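Local coordinates for protein with a SET domain within carboxy region (Cryptosporidium parvum, PDB 4LDG) that probably methylates a lysine of the histone H4 tail through the SET domain in this C-terminal part of the protein, at residues G218-T232 and S247-Y261. Numbering follows the deposited sequence.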
ATOM      1  N   GLY A 218       5.173   1.110   2.784  1.00 39.01           N
ATOM      2  CA  GLY A 218       4.119   0.470   3.561  1.00 38.17           C
ATOM      3  C   GLY A 218       4.596   0.074   4.948  1.00 38.23           C
ATOM      4  O   GLY A 218       3.917   0.331   5.946  1.00 37.06           O
ATOM      5  N   ARG A 219       5.780  -0.522   4.994  1.00 38.51           N
ATOM      6  CA  ARG A 219       6.363  -1.035   6.229  1.00 42.06           C
ATOM      7  C   ARG A 219       6.693   0.040   7.276  1.00 40.37           C
ATOM      8  O   ARG A 219       6.913  -0.299   8.432  1.00 37.48           O
ATOM      9  CB  ARG A 219       7.648  -1.806   5.908  1.00 45.61           C
ATOM     10  CG  ARG A 219       8.795  -0.937   5.412  1.00 50.82           C
ATOM     11  CD  ARG A 219       9.799  -1.740   4.588  1.00 56.16           C
ATOM     12  NE  ARG A 219      11.049  -1.005   4.502  1.00 65.64           N
ATOM     13  CZ  ARG A 219      12.029  -1.035   5.412  1.00 73.75           C
ATOM     14  NH1 ARG A 219      11.962  -1.814   6.491  1.00 78.48           N
ATOM     15  NH2 ARG A 219      13.111  -0.292   5.230  1.00 78.46           N
ATOM     16  N   LEU A 220       6.764   1.306   6.847  1.00 37.53           N
ATOM     17  CA  LEU A 220       7.135   2.423   7.711  1.00 38.29           C
ATOM     18  C   LEU A 220       5.962   3.109   8.389  1.00 36.95           C
ATOM     19  O   LEU A 220       6.145   4.027   9.158  1.00 39.83           O
ATOM     20  CB  LEU A 220       7.866   3.473   6.891  1.00 40.10           C
ATOM     21  CG  LEU A 220       9.064   3.019   6.065  1.00 42.73           C
ATOM     22  CD1 LEU A 220       9.605   4.199   5.278  1.00 43.51           C
ATOM     23  CD2 LEU A 220      10.139   2.469   6.986  1.00 42.92           C
ATOM     24  N   ILE A 221       4.752   2.687   8.094  1.00 35.62           N
ATOM     25  CA  ILE A 221       3.596   3.332   8.654  1.00 33.03           C
ATOM     26  C   ILE A 221       3.544   3.170  10.177  1.00 32.90           C
ATOM     27  O   ILE A 221       3.622   2.053  10.721  1.00 32.41           O
ATOM     28  CB  ILE A 221       2.325   2.833   7.947  1.00 31.92           C
ATOM     29  CG1 ILE A 221       2.321   3.358   6.499  1.00 34.06           C
ATOM     30  CG2 ILE A 221       1.096   3.309   8.664  1.00 33.08           C
ATOM     31  CD1 ILE A 221       1.410   2.622   5.571  1.00 33.93           C
ATOM     32  N   ASN A 222       3.413   4.292  10.870  1.00 31.98           N
ATOM     33  CA  ASN A 222       3.310   4.267  12.326  1.00 32.45           C
ATOM     34  C   ASN A 222       1.994   3.730  12.850  1.00 34.11           C
ATOM     35  O   ASN A 222       0.996   3.586  12.119  1.00 38.54           O
ATOM     36  CB  ASN A 222       3.556   5.667  12.904  1.00 31.68           C
ATOM     37  CG  ASN A 222       4.970   6.129  12.669  1.00 30.75           C
ATOM     38  OD1 ASN A 222       5.921   5.380  12.833  1.00 31.53           O
ATOM     39  ND2 ASN A 222       5.108   7.344  12.220  1.00 31.79           N
ATOM     40  N   HIS A 223       2.013   3.447  14.140  1.00 34.06           N
ATOM     41  CA  HIS A 223       0.945   2.755  14.801  1.00 35.53           C
ATOM     42  C   HIS A 223       0.041   3.699  15.563  1.00 36.48           C
ATOM     43  O   HIS A 223       0.519   4.625  16.193  1.00 36.84           O
ATOM     44  CB  HIS A 223       1.537   1.767  15.795  1.00 37.16           C
ATOM     45  CG  HIS A 223       0.531   1.207  16.743  1.00 38.64           C
ATOM     46  ND1 HIS A 223      -0.392   0.268  16.356  1.00 37.96           N
ATOM     47  CD2 HIS A 223       0.281   1.473  18.048  1.00 39.08           C
ATOM     48  CE1 HIS A 223      -1.162  -0.044  17.383  1.00 38.23           C
ATOM     49  NE2 HIS A 223      -0.774   0.677  18.421  1.00 40.80           N
ATOM     50  N   SER A 224      -1.265   3.448  15.492  1.00 37.24           N
ATOM     51  CA  SER A 224      -2.232   4.087  16.367  1.00 39.23           C
ATOM     52  C   SER A 224      -3.509   3.258  16.566  1.00 40.95           C
ATOM     53  O   SER A 224      -4.190   2.884  15.599  1.00 38.56           O
ATOM     54  CB  SER A 224      -2.608   5.460  15.851  1.00 38.14           C
ATOM     55  OG  SER A 224      -3.724   5.905  16.606  1.00 40.52           O
ATOM     56  N   ARG A 225      -3.840   2.981  17.822  1.00 43.95           N
ATOM     57  CA  ARG A 225      -5.116   2.322  18.138  1.00 51.25           C
ATOM     58  C   ARG A 225      -6.294   3.298  18.200  1.00 50.99           C
ATOM     59  O   ARG A 225      -7.426   2.930  17.919  1.00 51.65           O
ATOM     60  CB  ARG A 225      -5.055   1.531  19.448  1.00 56.34           C
ATOM     61  CG  ARG A 225      -6.299   0.652  19.638  1.00 63.21           C
ATOM     62  CD  ARG A 225      -6.087  -0.492  20.614  1.00 69.77           C
ATOM     63  NE  ARG A 225      -6.358  -0.084  21.995  1.00 75.67           N
ATOM     64  CZ  ARG A 225      -7.451  -0.398  22.695  1.00 82.62           C
ATOM     65  NH1 ARG A 225      -8.411  -1.155  22.168  1.00 84.59           N
ATOM     66  NH2 ARG A 225      -7.585   0.048  23.943  1.00 85.97           N
ATOM     67  N   LYS A 226      -6.023   4.534  18.576  1.00 51.80           N
ATOM     68  CA  LYS A 226      -7.073   5.509  18.750  1.00 56.97           C
ATOM     69  C   LYS A 226      -7.431   6.178  17.444  1.00 52.71           C
ATOM     70  O   LYS A 226      -8.579   6.512  17.227  1.00 50.54           O
ATOM     71  CB  LYS A 226      -6.649   6.574  19.781  1.00 65.19           C
ATOM     72  CG  LYS A 226      -7.702   7.650  19.999  1.00 73.91           C
ATOM     73  CD  LYS A 226      -7.412   8.552  21.191  1.00 83.08           C
ATOM     74  CE  LYS A 226      -8.605   9.470  21.463  1.00 88.71           C
ATOM     75  NZ  LYS A 226      -8.411  10.259  22.710  1.00 94.49           N
ATOM     76  N   ASN A 227      -6.455   6.415  16.579  1.00 50.10           N
ATOM     77  CA  ASN A 227      -6.730   7.223  15.385  1.00 50.91           C
ATOM     78  C   ASN A 227      -6.250   6.642  14.062  1.00 43.64           C
ATOM     79  O   ASN A 227      -5.761   7.384  13.201  1.00 43.53           O
ATOM     80  CB  ASN A 227      -6.110   8.599  15.586  1.00 55.66           C
ATOM     81  CG  ASN A 227      -6.701   9.314  16.757  1.00 63.34           C
ATOM     82  OD1 ASN A 227      -7.914   9.547  16.790  1.00 73.43           O
ATOM     83  ND2 ASN A 227      -5.863   9.656  17.744  1.00 64.99           N
ATOM     84  N   PRO A 228      -6.411   5.325  13.866  1.00 39.61           N
ATOM     85  CA  PRO A 228      -5.930   4.791  12.590  1.00 36.22           C
ATOM     86  C   PRO A 228      -6.773   5.305  11.460  1.00 36.88           C
ATOM     87  O   PRO A 228      -7.972   5.603  11.660  1.00 36.48           O
ATOM     88  CB  PRO A 228      -6.102   3.289  12.743  1.00 35.13           C
ATOM     89  CG  PRO A 228      -7.227   3.141  13.699  1.00 37.12           C
ATOM     90  CD  PRO A 228      -7.203   4.331  14.613  1.00 39.70           C
ATOM     91  N   ASN A 229      -6.164   5.428  10.287  1.00 35.85           N
ATOM     92  CA  ASN A 229      -6.953   5.824   9.125  1.00 35.55           C
ATOM     93  C   ASN A 229      -6.883   4.870   7.953  1.00 34.74           C
ATOM     94  O   ASN A 229      -7.474   5.159   6.925  1.00 33.30           O
ATOM     95  CB  ASN A 229      -6.623   7.238   8.700  1.00 35.61           C
ATOM     96  CG  ASN A 229      -5.167   7.436   8.395  1.00 35.72           C
ATOM     97  OD1 ASN A 229      -4.408   6.495   8.194  1.00 31.78           O
ATOM     98  ND2 ASN A 229      -4.772   8.698   8.330  1.00 38.28           N
ATOM     99  N   ILE A 230      -6.175   3.741   8.131  1.00 33.98           N
ATOM    100  CA  ILE A 230      -6.161   2.662   7.168  1.00 33.71           C
ATOM    101  C   ILE A 230      -6.349   1.326   7.868  1.00 35.21           C
ATOM    102  O   ILE A 230      -6.174   1.231   9.071  1.00 36.59           O
ATOM    103  CB  ILE A 230      -4.882   2.631   6.361  1.00 34.05           C
ATOM    104  CG1 ILE A 230      -3.675   2.345   7.252  1.00 35.05           C
ATOM    105  CG2 ILE A 230      -4.679   3.952   5.644  1.00 33.81           C
ATOM    106  CD1 ILE A 230      -2.379   2.338   6.464  1.00 34.95           C
ATOM    107  N   ILE A 231      -6.769   0.331   7.095  1.00 34.01           N
ATOM    108  CA  ILE A 231      -6.938  -1.042   7.533  1.00 35.52           C
ATOM    109  C   ILE A 231      -6.358  -1.986   6.476  1.00 33.94           C
ATOM    110  O   ILE A 231      -6.115  -1.584   5.352  1.00 34.14           O
ATOM    111  CB  ILE A 231      -8.415  -1.416   7.718  1.00 34.97           C
ATOM    112  CG1 ILE A 231      -9.216  -1.181   6.440  1.00 37.62           C
ATOM    113  CG2 ILE A 231      -9.024  -0.618   8.853  1.00 37.14           C
ATOM    114  CD1 ILE A 231     -10.643  -1.730   6.528  1.00 38.44           C
ATOM    115  N   THR A 232      -6.188  -3.248   6.825  1.00 35.89           N
ATOM    116  CA  THR A 232      -5.631  -4.216   5.885  1.00 37.22           C
ATOM    117  C   THR A 232      -6.687  -5.123   5.268  1.00 36.17           C
ATOM    118  O   THR A 232      -7.784  -5.303   5.793  1.00 39.44           O
ATOM    119  CB  THR A 232      -4.553  -5.077   6.552  1.00 39.19           C
ATOM    120  OG1 THR A 232      -5.047  -5.544   7.802  1.00 40.16           O
ATOM    121  CG2 THR A 232      -3.294  -4.266   6.777  1.00 40.24           C
ATOM    122  N   SER A 247      -7.896   2.824   2.693  1.00 32.72           N
ATOM    123  CA  SER A 247      -8.253   3.907   3.587  1.00 34.06           C
ATOM    124  C   SER A 247      -9.606   3.658   4.239  1.00 34.56           C
ATOM    125  O   SER A 247     -10.506   3.126   3.616  1.00 34.60           O
ATOM    126  CB  SER A 247      -8.303   5.214   2.808  1.00 34.97           C
ATOM    127  OG  SER A 247      -9.238   5.107   1.739  1.00 36.00           O
ATOM    128  N   LYS A 248      -9.752   4.080   5.490  1.00 35.85           N
ATOM    129  CA  LYS A 248     -11.014   3.946   6.202  1.00 37.55           C
ATOM    130  C   LYS A 248     -11.920   5.124   5.939  1.00 38.75           C
ATOM    131  O   LYS A 248     -13.105   5.093   6.259  1.00 38.86           O
ATOM    132  CB  LYS A 248     -10.781   3.922   7.695  1.00 40.22           C
ATOM    133  CG  LYS A 248      -9.842   2.846   8.171  1.00 41.31           C
ATOM    134  CD  LYS A 248      -9.790   2.895   9.691  1.00 44.21           C
ATOM    135  CE  LYS A 248     -11.164   2.670  10.278  1.00 44.16           C
ATOM    136  NZ  LYS A 248     -10.975   2.179  11.647  1.00 48.21           N
ATOM    137  N   ARG A 249     -11.345   6.181   5.385  1.00 39.73           N
ATOM    138  CA  ARG A 249     -12.071   7.403   5.135  1.00 40.56           C
ATOM    139  C   ARG A 249     -11.215   8.262   4.229  1.00 40.41           C
ATOM    140  O   ARG A 249     -10.092   7.906   3.895  1.00 40.25           O
ATOM    141  CB  ARG A 249     -12.324   8.118   6.467  1.00 43.13           C
ATOM    142  CG  ARG A 249     -11.069   8.322   7.286  1.00 43.29           C
ATOM    143  CD  ARG A 249     -11.228   9.456   8.280  1.00 47.33           C
ATOM    144  NE  ARG A 249     -10.050   9.609   9.135  1.00 51.80           N
ATOM    145  CZ  ARG A 249      -8.960  10.333   8.854  1.00 53.07           C
ATOM    146  NH1 ARG A 249      -8.840  11.022   7.722  1.00 52.03           N
ATOM    147  NH2 ARG A 249      -7.972  10.374   9.739  1.00 54.16           N
ATOM    148  N   ASP A 250     -11.742   9.398   3.828  1.00 43.79           N
ATOM    149  CA  ASP A 250     -10.948  10.379   3.119  1.00 43.60           C
ATOM    150  C   ASP A 250      -9.789  10.792   4.000  1.00 43.62           C
ATOM    151  O   ASP A 250      -9.993  11.192   5.122  1.00 45.16           O
ATOM    152  CB  ASP A 250     -11.816  11.590   2.753  1.00 47.20           C
ATOM    153  CG  ASP A 250     -12.831  11.281   1.620  1.00 49.60           C
ATOM    154  OD1 ASP A 250     -12.953  10.115   1.183  1.00 47.22           O
ATOM    155  OD2 ASP A 250     -13.513  12.221   1.155  1.00 55.99           O
ATOM    156  N   ILE A 251      -8.577  10.625   3.492  1.00 41.45           N
ATOM    157  CA  ILE A 251      -7.360  11.072   4.129  1.00 40.55           C
ATOM    158  C   ILE A 251      -6.896  12.292   3.314  1.00 43.13           C
ATOM    159  O   ILE A 251      -6.683  12.175   2.100  1.00 39.92           O
ATOM    160  CB  ILE A 251      -6.284   9.975   4.076  1.00 38.39           C
ATOM    161  CG1 ILE A 251      -6.758   8.718   4.803  1.00 37.44           C
ATOM    162  CG2 ILE A 251      -4.973  10.437   4.679  1.00 38.61           C
ATOM    163  CD1 ILE A 251      -5.780   7.574   4.699  1.00 37.39           C
ATOM    164  N   ILE A 252      -6.766  13.457   3.960  1.00 44.35           N
ATOM    165  CA  ILE A 252      -6.376  14.643   3.218  1.00 48.42           C
ATOM    166  C   ILE A 252      -4.879  14.712   3.021  1.00 47.75           C
ATOM    167  O   ILE A 252      -4.092  14.038   3.701  1.00 47.37           O
ATOM    168  CB  ILE A 252      -6.902  15.976   3.807  1.00 53.67           C
ATOM    169  CG1 ILE A 252      -6.225  16.304   5.131  1.00 56.43           C
ATOM    170  CG2 ILE A 252      -8.423  15.927   3.933  1.00 54.60           C
ATOM    171  CD1 ILE A 252      -6.620  17.650   5.686  1.00 61.18           C
ATOM    172  N   CYS A 253      -4.529  15.502   2.021  1.00 48.89           N
ATOM    173  CA  CYS A 253      -3.169  15.812   1.661  1.00 50.98           C
ATOM    174  C   CYS A 253      -2.398  16.314   2.884  1.00 50.25           C
ATOM    175  O   CYS A 253      -2.899  17.155   3.627  1.00 50.19           O
ATOM    176  CB  CYS A 253      -3.209  16.889   0.568  1.00 55.76           C
ATOM    177  SG  CYS A 253      -1.601  17.484   0.033  1.00 60.84           S
ATOM    178  N   GLY A 254      -1.195  15.777   3.095  1.00 47.55           N
ATOM    179  CA  GLY A 254      -0.369  16.123   4.247  1.00 47.68           C
ATOM    180  C   GLY A 254      -0.597  15.275   5.502  1.00 46.55           C
ATOM    181  O   GLY A 254       0.246  15.206   6.383  1.00 45.31           O
ATOM    182  N   GLU A 255      -1.735  14.618   5.583  1.00 47.03           N
ATOM    183  CA  GLU A 255      -2.095  13.871   6.775  1.00 47.64           C
ATOM    184  C   GLU A 255      -1.311  12.553   6.863  1.00 43.99           C
ATOM    185  O   GLU A 255      -1.063  11.868   5.866  1.00 41.02           O
ATOM    186  CB  GLU A 255      -3.603  13.649   6.745  1.00 52.65           C
ATOM    187  CG  GLU A 255      -4.194  12.653   7.713  1.00 56.34           C
ATOM    188  CD  GLU A 255      -5.720  12.757   7.730  1.00 63.44           C
ATOM    189  OE1 GLU A 255      -6.334  13.263   6.747  1.00 63.62           O
ATOM    190  OE2 GLU A 255      -6.315  12.338   8.738  1.00 68.25           O
ATOM    191  N   GLU A 256      -0.915  12.206   8.076  1.00 44.13           N
ATOM    192  CA  GLU A 256      -0.101  11.023   8.313  1.00 42.70           C
ATOM    193  C   GLU A 256      -0.956   9.795   8.113  1.00 38.97           C
ATOM    194  O   GLU A 256      -2.108   9.813   8.483  1.00 36.57           O
ATOM    195  CB  GLU A 256       0.485  11.029   9.729  1.00 42.84           C
ATOM    196  CG  GLU A 256       1.404   9.827  10.002  1.00 47.96           C
ATOM    197  CD  GLU A 256       2.109   9.823  11.363  1.00 48.77           C
ATOM    198  OE1 GLU A 256       1.860  10.726  12.185  1.00 52.00           O
ATOM    199  OE2 GLU A 256       2.924   8.903  11.612  1.00 48.04           O
ATOM    200  N   LEU A 257      -0.387   8.728   7.543  1.00 38.37           N
ATOM    201  CA  LEU A 257      -1.080   7.452   7.502  1.00 37.66           C
ATOM    202  C   LEU A 257      -0.817   6.739   8.817  1.00 36.92           C
ATOM    203  O   LEU A 257       0.324   6.659   9.288  1.00 35.38           O
ATOM    204  CB  LEU A 257      -0.594   6.586   6.358  1.00 38.33           C
ATOM    205  CG  LEU A 257      -0.622   7.188   4.955  1.00 40.91           C
ATOM    206  CD1 LEU A 257      -0.323   6.118   3.920  1.00 38.49           C
ATOM    207  CD2 LEU A 257      -1.954   7.840   4.679  1.00 43.39           C
ATOM    208  N   LEU A 258      -1.882   6.216   9.399  1.00 37.38           N
ATOM    209  CA  LEU A 258      -1.803   5.496  10.666  1.00 37.38           C
ATOM    210  C   LEU A 258      -2.607   4.201  10.609  1.00 36.53           C
ATOM    211  O   LEU A 258      -3.665   4.148  10.018  1.00 37.34           O
ATOM    212  CB  LEU A 258      -2.279   6.381  11.824  1.00 38.46           C
ATOM    213  CG  LEU A 258      -1.413   7.621  12.111  1.00 38.57           C
ATOM    214  CD1 LEU A 258      -2.078   8.609  13.073  1.00 37.42           C
ATOM    215  CD2 LEU A 258      -0.055   7.182  12.648  1.00 39.87           C
ATOM    216  N   PHE A 259      -2.069   3.176  11.257  1.00 36.62           N
ATOM    217  CA  PHE A 259      -2.594   1.855  11.235  1.00 35.02           C
ATOM    218  C   PHE A 259      -2.561   1.277  12.650  1.00 36.71           C
ATOM    219  O   PHE A 259      -1.577   1.438  13.371  1.00 36.02           O
ATOM    220  CB  PHE A 259      -1.726   0.996  10.303  1.00 34.21           C
ATOM    221  CG  PHE A 259      -2.153  -0.422  10.238  1.00 35.03           C
ATOM    222  CD1 PHE A 259      -3.413  -0.754   9.773  1.00 36.02           C
ATOM    223  CD2 PHE A 259      -1.314  -1.432  10.659  1.00 35.63           C
ATOM    224  CE1 PHE A 259      -3.828  -2.091   9.748  1.00 38.22           C
ATOM    225  CE2 PHE A 259      -1.711  -2.755  10.614  1.00 36.05           C
ATOM    226  CZ  PHE A 259      -2.964  -3.090  10.144  1.00 36.06           C
ATOM    227  N   ASP A 260      -3.629   0.584  13.032  1.00 36.28           N
ATOM    228  CA  ASP A 260      -3.668  -0.131  14.292  1.00 36.63           C
ATOM    229  C   ASP A 260      -3.077  -1.504  14.073  1.00 33.76           C
ATOM    230  O   ASP A 260      -3.739  -2.381  13.541  1.00 36.79           O
ATOM    231  CB  ASP A 260      -5.103  -0.266  14.784  1.00 39.27           C
ATOM    232  CG  ASP A 260      -5.201  -1.036  16.096  1.00 41.76           C
ATOM    233  OD1 ASP A 260      -4.162  -1.490  16.593  1.00 44.53           O
ATOM    234  OD2 ASP A 260      -6.316  -1.183  16.634  1.00 45.51           O
ATOM    235  N   TYR A 261      -1.820  -1.690  14.451  1.00 39.62           N
ATOM    236  CA  TYR A 261      -1.163  -2.979  14.314  1.00 36.17           C
ATOM    237  C   TYR A 261      -1.590  -4.034  15.324  1.00 39.91           C
ATOM    238  O   TYR A 261      -1.038  -5.126  15.309  1.00 41.17           O
ATOM    239  CB  TYR A 261       0.336  -2.832  14.411  1.00 33.77           C
ATOM    240  CG  TYR A 261       1.029  -2.147  13.245  1.00 32.69           C
ATOM    241  CD1 TYR A 261       1.650  -2.888  12.247  1.00 32.85           C
ATOM    242  CD2 TYR A 261       1.111  -0.767  13.165  1.00 32.19           C
ATOM    243  CE1 TYR A 261       2.323  -2.270  11.197  1.00 33.78           C
ATOM    244  CE2 TYR A 261       1.781  -0.157  12.131  1.00 33.62           C
ATOM    245  CZ  TYR A 261       2.394  -0.921  11.140  1.00 33.79           C
ATOM    246  OH  TYR A 261       3.048  -0.322  10.083  1.00 35.41           O
TER
HETATM  247  O   HOH W   1       5.240  -2.046   9.557  1.00 33.25           O
HETATM  248  O   HOH W   2       3.095   7.049   9.287  1.00 34.09           O
HETATM  249  O   HOH W   3     -10.340   5.229  12.922  1.00 49.36           O
HETATM  250  O   HOH W   4      -6.246  -0.051  11.448  1.00 28.13           O
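His-223 pairs in parallel with Phe-259: Phe-259 N donates to Asn-222 O and Ser-224 N to Phe-259 O; Ile-230 instead runs antiparallel to Ser-247, and beside that pair Lys-248 N donates to Asn-229 O. The side chain of Asn-229 acts like another piece of backbone. Asn-229 OD1 accepts from Leu-258 N (2.8 Å) in a nearly straight bond, with the donor above the carbonyl plane. Asn-229 ND2 donates to Glu-256 O (2.9 Å), so both ends of the buried amide are held. A chi1 of 57° tucks CG in beside both N and C of its own backbone, which turns OD1 and ND2 to the backbone of 256-258. The guanidinium of Arg-249 lays one face over Asn-229 CB, and two of its nitrogens grip Glu-255 OE2. Leu-258 O takes two donors, Asn-229 N at 2.8 Å and Ile-230 N at 3.2 Å. Tyr-261 OH donates to Ile-221 O (2.5 Å), and a water links that hydroxyl to Arg-219 O. Tyr-261 N meets His-223 ND1 in the ring plane (3.1 Å). Asn-222 ND2 donates to Glu-256 OE2 (2.8 Å), amide and carboxylate planes nearly perpendicular, and also to Arg-150 O. This is the pseudoknot of the SET domain, where the Asn-His-Ser segment meets the C-terminal Phe-Asp-Tyr segment. Strand 240-247 flanks it, Phe-245 edge-to-face with Phe-259 and touching Ile-221 and Ile-230. Strand 151-154 borders it through Cys-151, touching Asn-222 and Glu-256.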